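Local coordinates for glutathione S-transferase, N-terminal domain protein (Pseudomonas putida, PDB 4NAX) that binds oxidized glutathione disulfide, one molecule per subunit of its dimer, and probably acts as a glutathione transferase, at residues W13-P18 with E46-V50; R20-L26 with I71-P77. One frame throughout, in Å; residues are numbered along the deposited sequence. Where two conformers were deposited one is given.

Contact 1: W13-P18 with E46-V50; sequences WPAKHP and EAHKV
Trp-13 lies against the strand end at His-48, Lys-49 and Val-50, and its indole uses both its polar and its greasy parts there. NE1 donates to the backbone O of Lys-49 at 3.0 Å, a bent bond (134° at the hydrogen) that meets the carbonyl from above its plane. With chi1 at -67°, CG sits beside the backbone N, which lets the indole run along the strand while CB stays over one face of the His-48 imidazole, a CH-pi contact of 4.1 Å from Trp-13 CB to the ring centroid. The six-membered ring has CG2 of Val-50 over one face, off-centre, with 3.8 Å from that methyl to CZ2 of Trp-13. A broad, flat ring with one N-H suits a place where a backbone acceptor and a methyl must be covered together.

Pro-14 keeps the chain extended, and its O comes within 3.3 Å of His-48 CE1; the imidazole has its stronger polar partner in Gln-22, through NE2. Strand 45-49 is an outermost strand of the four-stranded sheet in the thioredoxin-like N-terminal domain of the glutathione transferase fold, and segment 13-18, a loop following helix 9-12, passes across side chains on one sheet face.

Beyond Ala-15, whose small CB fits close to the carboxylate of Glu-46, two successive backbone amides grip that group. The N of Lys-16 reaches OE2 of Glu-46 at 2.8 Å on its syn lone pair, and the N of His-17 reaches OE1 of Glu-46, also at 2.8 Å, from above the carboxylate plane. A fully extended glutamate has the length to span this gap, and Gln-22 NE2 adds a further bond to OE1. The His-17 ring stands at 72° to the carboxylate plane, its CB 3.4 Å from Glu-46 OE1.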
loop_
_atom_site.group_PDB
_atom_site.type_symbol
_atom_site.label_atom_id
_atom_site.label_comp_id
_atom_site.label_asym_id
_atom_site.label_seq_id
_atom_site.Cartn_x
_atom_site.Cartn_y
_atom_site.Cartn_z
ATOM N N TRP A 13 -2.890 6.952 -26.273
ATOM C CA TRP A 13 -4.224 6.375 -26.154
ATOM C C TRP A 13 -5.265 7.496 -26.212
ATOM O O TRP A 13 -5.714 7.977 -25.186
ATOM C CB TRP A 13 -4.358 5.618 -24.847
ATOM C CG TRP A 13 -3.510 4.392 -24.749
ATOM C CD1 TRP A 13 -3.807 3.150 -25.205
ATOM C CD2 TRP A 13 -2.213 4.302 -24.161
ATOM N NE1 TRP A 13 -2.775 2.284 -24.933
ATOM C CE2 TRP A 13 -1.790 2.967 -24.279
ATOM C CE3 TRP A 13 -1.383 5.210 -23.512
ATOM C CZ2 TRP A 13 -0.564 2.532 -23.805
ATOM C CZ3 TRP A 13 -0.184 4.768 -23.010
ATOM C CH2 TRP A 13 0.223 3.439 -23.166
ATOM N N PRO A 14 -5.638 7.933 -27.431
ATOM C CA PRO A 14 -6.595 9.031 -27.520
ATOM C C PRO A 14 -7.939 8.706 -26.883
ATOM O O PRO A 14 -8.390 7.574 -26.935
ATOM C CB PRO A 14 -6.757 9.245 -29.030
ATOM C CG PRO A 14 -5.533 8.673 -29.642
ATOM C CD PRO A 14 -5.083 7.563 -28.739
ATOM N N ALA A 15 -8.578 9.727 -26.329
ATOM C CA ALA A 15 -9.895 9.600 -25.764
ATOM C C ALA A 15 -10.962 9.752 -26.853
ATOM O O ALA A 15 -11.079 10.811 -27.472
ATOM C CB ALA A 15 -10.101 10.660 -24.697
ATOM N N LYS A 16 -11.734 8.695 -27.087
ATOM C CA LYS A 16 -12.956 8.748 -27.902
ATOM C C LYS A 16 -14.085 9.466 -27.172
ATOM O O LYS A 16 -14.994 10.014 -27.807
ATOM C CB LYS A 16 -13.413 7.333 -28.298
ATOM C CG LYS A 16 -12.359 6.557 -29.063
ATOM C CD LYS A 16 -12.879 5.272 -29.675
ATOM C CE LYS A 16 -11.923 4.787 -30.764
ATOM N NZ LYS A 16 -12.017 5.562 -32.035
ATOM N N HIS A 17 -14.016 9.434 -25.836
ATOM C CA HIS A 17 -15.043 9.982 -24.974
ATOM C C HIS A 17 -14.347 10.829 -23.923
ATOM O O HIS A 17 -14.193 10.402 -22.771
ATOM C CB HIS A 17 -15.831 8.868 -24.288
ATOM C CG HIS A 17 -16.335 7.812 -25.221
ATOM N ND1 HIS A 17 -17.374 8.019 -26.099
ATOM C CD2 HIS A 17 -15.949 6.526 -25.396
ATOM C CE1 HIS A 17 -17.611 6.910 -26.773
ATOM N NE2 HIS A 17 -16.751 5.992 -26.373
ATOM N N PRO A 18 -13.905 12.033 -24.318
ATOM C CA PRO A 18 -13.082 12.827 -23.383
ATOM C C PRO A 18 -13.816 13.371 -22.154
ATOM O O PRO A 18 -13.167 13.841 -21.216
ATOM C CB PRO A 18 -12.565 13.970 -24.255
ATOM C CG PRO A 18 -13.555 14.063 -25.366
ATOM C CD PRO A 18 -14.033 12.677 -25.634
ATOM N N GLU A 46 -13.697 5.009 -19.994
ATOM C CA GLU A 46 -13.150 4.581 -21.260
ATOM C C GLU A 46 -11.850 3.848 -20.972
ATOM O O GLU A 46 -10.846 4.442 -20.550
ATOM C CB GLU A 46 -12.901 5.795 -22.156
ATOM C CG GLU A 46 -12.382 5.423 -23.528
ATOM C CD GLU A 46 -12.181 6.609 -24.452
ATOM O OE1 GLU A 46 -12.626 7.731 -24.136
ATOM O OE2 GLU A 46 -11.570 6.395 -25.528
ATOM N N ALA A 47 -11.883 2.541 -21.193
ATOM C CA ALA A 47 -10.746 1.683 -20.926
ATOM C C ALA A 47 -9.782 1.588 -22.106
ATOM O O ALA A 47 -10.181 1.474 -23.269
ATOM C CB ALA A 47 -11.217 0.286 -20.524
ATOM N N HIS A 48 -8.503 1.613 -21.769
ATOM C CA HIS A 48 -7.421 1.525 -22.722
ATOM C C HIS A 48 -6.449 0.451 -22.305
ATOM O O HIS A 48 -5.979 0.440 -21.160
ATOM C CB HIS A 48 -6.667 2.850 -22.791
ATOM C CG HIS A 48 -7.516 4.015 -23.190
ATOM N ND1 HIS A 48 -7.912 4.257 -24.492
ATOM C CD2 HIS A 48 -8.080 4.986 -22.441
ATOM C CE1 HIS A 48 -8.639 5.353 -24.532
ATOM N NE2 HIS A 48 -8.782 5.796 -23.297
ATOM N N LYS A 49 -6.130 -0.443 -23.232
ATOM C CA LYS A 49 -5.164 -1.499 -22.955
ATOM C C LYS A 49 -3.716 -1.033 -23.084
ATOM O O LYS A 49 -3.302 -0.533 -24.143
ATOM C CB LYS A 49 -5.395 -2.662 -23.909
ATOM C CG LYS A 49 -4.438 -3.811 -23.666
ATOM C CD LYS A 49 -4.722 -4.983 -24.589
ATOM C CE LYS A 49 -3.817 -6.142 -24.257
ATOM N NZ LYS A 49 -3.922 -7.224 -25.270
ATOM N N VAL A 50 -2.967 -1.203 -21.999
ATOM C CA VAL A 50 -1.545 -0.927 -21.932
ATOM C C VAL A 50 -0.833 -2.275 -22.030
ATOM O O VAL A 50 -0.849 -3.062 -21.089
ATOM C CB VAL A 50 -1.188 -0.215 -20.607
ATOM C CG1 VAL A 50 0.306 0.036 -20.502
ATOM C CG2 VAL A 50 -1.945 1.102 -20.516
#

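Contact 2: R20-L26 with I71-P77; sequences RLQLYSL and IPAILDP. With GDS (oxidized glutathione disulfide), chain C.
Tyr-24 and Leu-75 lie side by side on one face of the sheet, pointing the same way, so that Leu-75 CB fits in plane against the edge of the phenol ring, 3.9 Å from Tyr-24 CE2. Ala-73, across from Tyr-24, is small enough to leave room for this ring, and helix 60-65 packs on the same face through Phe-62 and Leu-65. The opposite face carries Leu-23 and Ile-74. CD1 of Leu-23 settles 3.9 Å from CG2 of Ile-74, while CD2 of Leu-21 meets the same methyl from two residues earlier in the chain. Ile-74 holds CG1 between its backbone N and carbonyl carbon (chi1 62°), placing CG2 beside the backbone N, near both leucines; helices 31-41 and 90-101 cover these branched side chains.

At one end the puckered ring of Pro-77 packs on the backbone of Arg-20, its CD 3.4 Å from Arg-20 O. At the other, Ile-71 packs against the backbone of Ser-25 and Leu-26, CD1 lying 4.2 Å from Leu-26 CB.

Between the two layers of side chains strands 21-25 and 73-76 run antiparallel, axes at 165°. Gln-22 with Leu-75 and Tyr-24 with Ala-73 are hydrogen-bonded pairs, each doubly bonded: Tyr-24 N reaches Ala-73 O at 2.9 Å and Ala-73 N returns a bond to Tyr-24 O. Leu-23 with Ile-74 is the non-hydrogen-bonded pair between them.

The peptide from Ile-71 to Pro-72 is cis, the cis-proline of the thioredoxin-like glutathione transferase fold. Just before the strand, Ile-71 N donates to O5 of the bound glutathione disulfide (2.9 Å) and Ile-71 O accepts from its N5 (2.9 Å). This reciprocal pair, like that of antiparallel strands, holds one cysteinyl unit's backbone without engaging its sulfur, consistent with recognition through peptide rather than thiol.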
loop_
_atom_site.group_PDB
_atom_site.type_symbol
_atom_site.label_atom_id
_atom_site.label_comp_id
_atom_site.label_asym_id
_atom_site.label_seq_id
_atom_site.Cartn_x
_atom_site.Cartn_y
_atom_site.Cartn_z
ATOM N N ARG A 20 -15.378 11.276 -20.253
ATOM C CA ARG A 20 -15.336 10.116 -19.355
ATOM C C ARG A 20 -13.977 9.933 -18.738
ATOM O O ARG A 20 -12.961 10.152 -19.379
ATOM C CB ARG A 20 -15.681 8.821 -20.107
ATOM C CG ARG A 20 -17.090 8.830 -20.663
ATOM C CD ARG A 20 -17.473 7.514 -21.329
ATOM N NE ARG A 20 -18.780 7.705 -21.926
ATOM C CZ ARG A 20 -19.321 6.965 -22.882
ATOM N NH1 ARG A 20 -18.682 5.917 -23.367
ATOM N NH2 ARG A 20 -20.529 7.291 -23.350
ATOM N N LEU A 21 -13.975 9.435 -17.499
ATOM C CA LEU A 21 -12.751 8.948 -16.870
ATOM C C LEU A 21 -12.042 7.973 -17.816
ATOM O O LEU A 21 -12.667 7.062 -18.386
ATOM C CB LEU A 21 -13.097 8.289 -15.543
ATOM C CG LEU A 21 -11.900 7.772 -14.735
ATOM C CD1 LEU A 21 -12.198 7.867 -13.251
ATOM C CD2 LEU A 21 -11.526 6.336 -15.091
ATOM N N GLN A 22 -10.738 8.180 -17.957
ATOM C CA GLN A 22 -9.868 7.364 -18.792
ATOM C C GLN A 22 -9.095 6.404 -17.904
ATOM O O GLN A 22 -8.459 6.819 -16.937
ATOM C CB GLN A 22 -8.889 8.255 -19.576
ATOM C CG GLN A 22 -9.567 9.352 -20.398
ATOM C CD GLN A 22 -10.295 8.815 -21.607
ATOM O OE1 GLN A 22 -9.690 8.168 -22.470
ATOM N NE2 GLN A 22 -11.580 9.079 -21.693
ATOM N N LEU A 23 -9.169 5.121 -18.242
ATOM C CA LEU A 23 -8.460 4.065 -17.538
ATOM C C LEU A 23 -7.382 3.481 -18.429
ATOM O O LEU A 23 -7.661 3.097 -19.561
ATOM C CB LEU A 23 -9.422 2.949 -17.137
ATOM C CG LEU A 23 -8.805 1.705 -16.520
ATOM C CD1 LEU A 23 -8.117 1.997 -15.188
ATOM C CD2 LEU A 23 -9.851 0.615 -16.355
ATOM N N TYR A 24 -6.156 3.401 -17.914
ATOM C CA TYR A 24 -5.011 2.846 -18.651
ATOM C C TYR A 24 -4.555 1.631 -17.865
ATOM O O TYR A 24 -4.012 1.767 -16.771
ATOM C CB TYR A 24 -3.907 3.889 -18.812
ATOM C CG TYR A 24 -4.422 5.227 -19.326
ATOM C CD1 TYR A 24 -4.607 5.482 -20.688
ATOM C CD2 TYR A 24 -4.771 6.232 -18.437
ATOM C CE1 TYR A 24 -5.097 6.708 -21.128
ATOM C CE2 TYR A 24 -5.236 7.460 -18.875
ATOM C CZ TYR A 24 -5.423 7.689 -20.215
ATOM O OH TYR A 24 -5.883 8.921 -20.625
ATOM N N SER A 25 -4.840 0.432 -18.374
ATOM C CA SER A 25 -4.746 -0.742 -17.551
ATOM C C SER A 25 -4.553 -2.008 -18.382
ATOM O O SER A 25 -4.339 -1.956 -19.593
ATOM C CB SER A 25 -5.997 -0.818 -16.641
ATOM O OG SER A 25 -5.855 -1.782 -15.597
ATOM N N LEU A 26 -4.613 -3.136 -17.690
ATOM C CA LEU A 26 -4.436 -4.468 -18.248
ATOM C C LEU A 26 -5.114 -5.413 -17.250
ATOM O O LEU A 26 -5.061 -5.136 -16.043
ATOM C CB LEU A 26 -2.945 -4.771 -18.383
ATOM C CG LEU A 26 -2.572 -6.036 -19.146
ATOM C CD1 LEU A 26 -2.952 -5.908 -20.611
ATOM C CD2 LEU A 26 -1.086 -6.279 -18.974
ATOM N N ILE A 71 0.745 -0.116 -14.324
ATOM C CA ILE A 71 -0.703 -0.021 -14.367
ATOM C C ILE A 71 -1.264 -0.497 -13.035
ATOM O O ILE A 71 -0.620 -1.284 -12.312
ATOM C CB ILE A 71 -1.304 -0.824 -15.560
ATOM C CG1 ILE A 71 -1.090 -2.346 -15.457
ATOM C CG2 ILE A 71 -0.783 -0.295 -16.879
ATOM C CD1 ILE A 71 -2.140 -3.092 -14.649
ATOM N N PRO A 72 -2.497 -0.095 -12.695
ATOM C CA PRO A 72 -3.374 0.824 -13.425
ATOM C C PRO A 72 -3.043 2.301 -13.171
ATOM O O PRO A 72 -2.422 2.662 -12.161
ATOM C CB PRO A 72 -4.745 0.495 -12.867
ATOM C CG PRO A 72 -4.465 0.139 -11.435
ATOM C CD PRO A 72 -3.145 -0.624 -11.488
ATOM N N ALA A 73 -3.545 3.141 -14.065
ATOM C CA ALA A 73 -3.497 4.597 -13.912
ATOM C C ALA A 73 -4.790 5.133 -14.499
ATOM O O ALA A 73 -5.408 4.494 -15.359
ATOM C CB ALA A 73 -2.292 5.188 -14.594
ATOM N N ILE A 74 -5.195 6.303 -14.029
ATOM C CA ILE A 74 -6.370 6.978 -14.552
ATOM C C ILE A 74 -6.083 8.439 -14.882
ATOM O O ILE A 74 -5.152 9.050 -14.350
ATOM C CB ILE A 74 -7.582 6.910 -13.597
ATOM C CG1 ILE A 74 -7.302 7.611 -12.257
ATOM C CG2 ILE A 74 -8.007 5.461 -13.383
ATOM C CD1 ILE A 74 -8.533 7.909 -11.432
ATOM N N LEU A 75 -6.937 8.985 -15.739
ATOM C CA LEU A 75 -7.013 10.436 -15.978
ATOM C C LEU A 75 -8.495 10.774 -15.963
ATOM O O LEU A 75 -9.235 10.401 -16.876
ATOM C CB LEU A 75 -6.356 10.813 -17.290
ATOM C CG LEU A 75 -6.380 12.300 -17.641
ATOM C CD1 LEU A 75 -5.734 13.159 -16.570
ATOM C CD2 LEU A 75 -5.688 12.474 -18.985
ATOM N N ASP A 76 -8.947 11.411 -14.886
ATOM C CA ASP A 76 -10.367 11.739 -14.729
ATOM C C ASP A 76 -10.565 13.186 -15.163
ATOM O O ASP A 76 -10.088 14.096 -14.476
ATOM C CB ASP A 76 -10.797 11.602 -13.284
ATOM C CG ASP A 76 -12.290 11.783 -13.078
ATOM O OD1 ASP A 76 -12.987 12.024 -14.080
ATOM O OD2 ASP A 76 -12.761 11.684 -11.937
ATOM N N PRO A 77 -11.270 13.424 -16.287
ATOM C CA PRO A 77 -11.490 14.817 -16.690
ATOM C C PRO A 77 -12.320 15.587 -15.657
ATOM O O PRO A 77 -12.201 16.827 -15.571
ATOM C CB PRO A 77 -12.230 14.702 -18.023
ATOM C CG PRO A 77 -12.871 13.361 -18.004
ATOM C CD PRO A 77 -11.977 12.480 -17.174
HETATM N N1 GDS C . 8.331 -6.227 -12.572
HETATM C CA1 GDS C . 7.434 -7.267 -12.071
HETATM C C1 GDS C . 8.216 -8.439 -11.523
HETATM O OE1 GDS C . 7.640 -9.192 -10.703
HETATM O OE2 GDS C . 9.396 -8.641 -11.886
HETATM C CB1 GDS C . 6.521 -7.738 -13.209
HETATM C CG1 GDS C . 5.277 -8.510 -12.748
HETATM C CD1 GDS C . 4.336 -7.627 -11.968
HETATM O O1 GDS C . 4.305 -6.426 -12.162
HETATM N N2 GDS C . 3.582 -8.250 -11.072
HETATM C CA2 GDS C . 2.570 -7.575 -10.284
HETATM C C2 GDS C . 2.901 -7.625 -8.817
HETATM O O2 GDS C . 3.395 -8.628 -8.315
HETATM C CB2 GDS C . 1.207 -8.232 -10.511
HETATM S SG2 GDS C . 0.521 -8.006 -12.147
HETATM N N3 GDS C . 2.585 -6.549 -8.099
HETATM C CA3 GDS C . 2.861 -6.457 -6.675
HETATM C C3 GDS C . 1.867 -5.621 -5.898
HETATM O OE3 GDS C . 2.278 -5.130 -4.826
HETATM O OE4 GDS C . 0.712 -5.542 -6.331
HETATM N N4 GDS C . 3.936 -4.089 -14.037
HETATM C CA4 GDS C . 4.690 -3.550 -15.148
HETATM C C4 GDS C . 6.179 -3.619 -14.950
HETATM O OE5 GDS C . 6.936 -3.209 -15.879
HETATM O OE6 GDS C . 6.609 -4.126 -13.882
HETATM C C5 GDS C . 2.775 -3.553 -13.682
HETATM O O5 GDS C . 2.318 -2.568 -14.251
HETATM C CA5 GDS C . 2.011 -4.233 -12.566
HETATM N N5 GDS C . 1.438 -3.233 -11.671
HETATM C CB5 GDS C . 0.910 -5.088 -13.195
HETATM S SG5 GDS C . -0.170 -5.910 -12.022
HETATM C CA6 GDS C . 0.897 -0.809 -7.433
HETATM C C6 GDS C . -0.594 -0.697 -7.539
HETATM O OE7 GDS C . -1.074 -0.091 -8.527
HETATM O OE8 GDS C . -1.280 -1.211 -6.625
HETATM N N6 GDS C . 1.291 -0.809 -6.010
HETATM C CB6 GDS C . 1.380 -2.087 -8.122
HETATM C CG6 GDS C . 1.102 -2.052 -9.628
HETATM C CD6 GDS C . 1.723 -3.207 -10.366
HETATM O O6 GDS C . 2.399 -4.067 -9.790
#

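From the N terminus, the loop of contact 1 comes first, after helix 9-12, and strand 21-25 of contact 2 follows within a few residues. The chain then passes through helix 31-41 to strand 45-49, where contact 1 closes its loop, and on through helix 60-65 to strand 73-76, where contact 2 closes. The segments therefore alternate and the two loops cross. Strand 21-25 is hydrogen-bonded on one side to 45-49 and on the other to 73-76, and its Gln-22 serves both contacts. Contact 1 ties the N-terminal loop to the sheet's edge; contact 2 binds its centre and reaches the ligand.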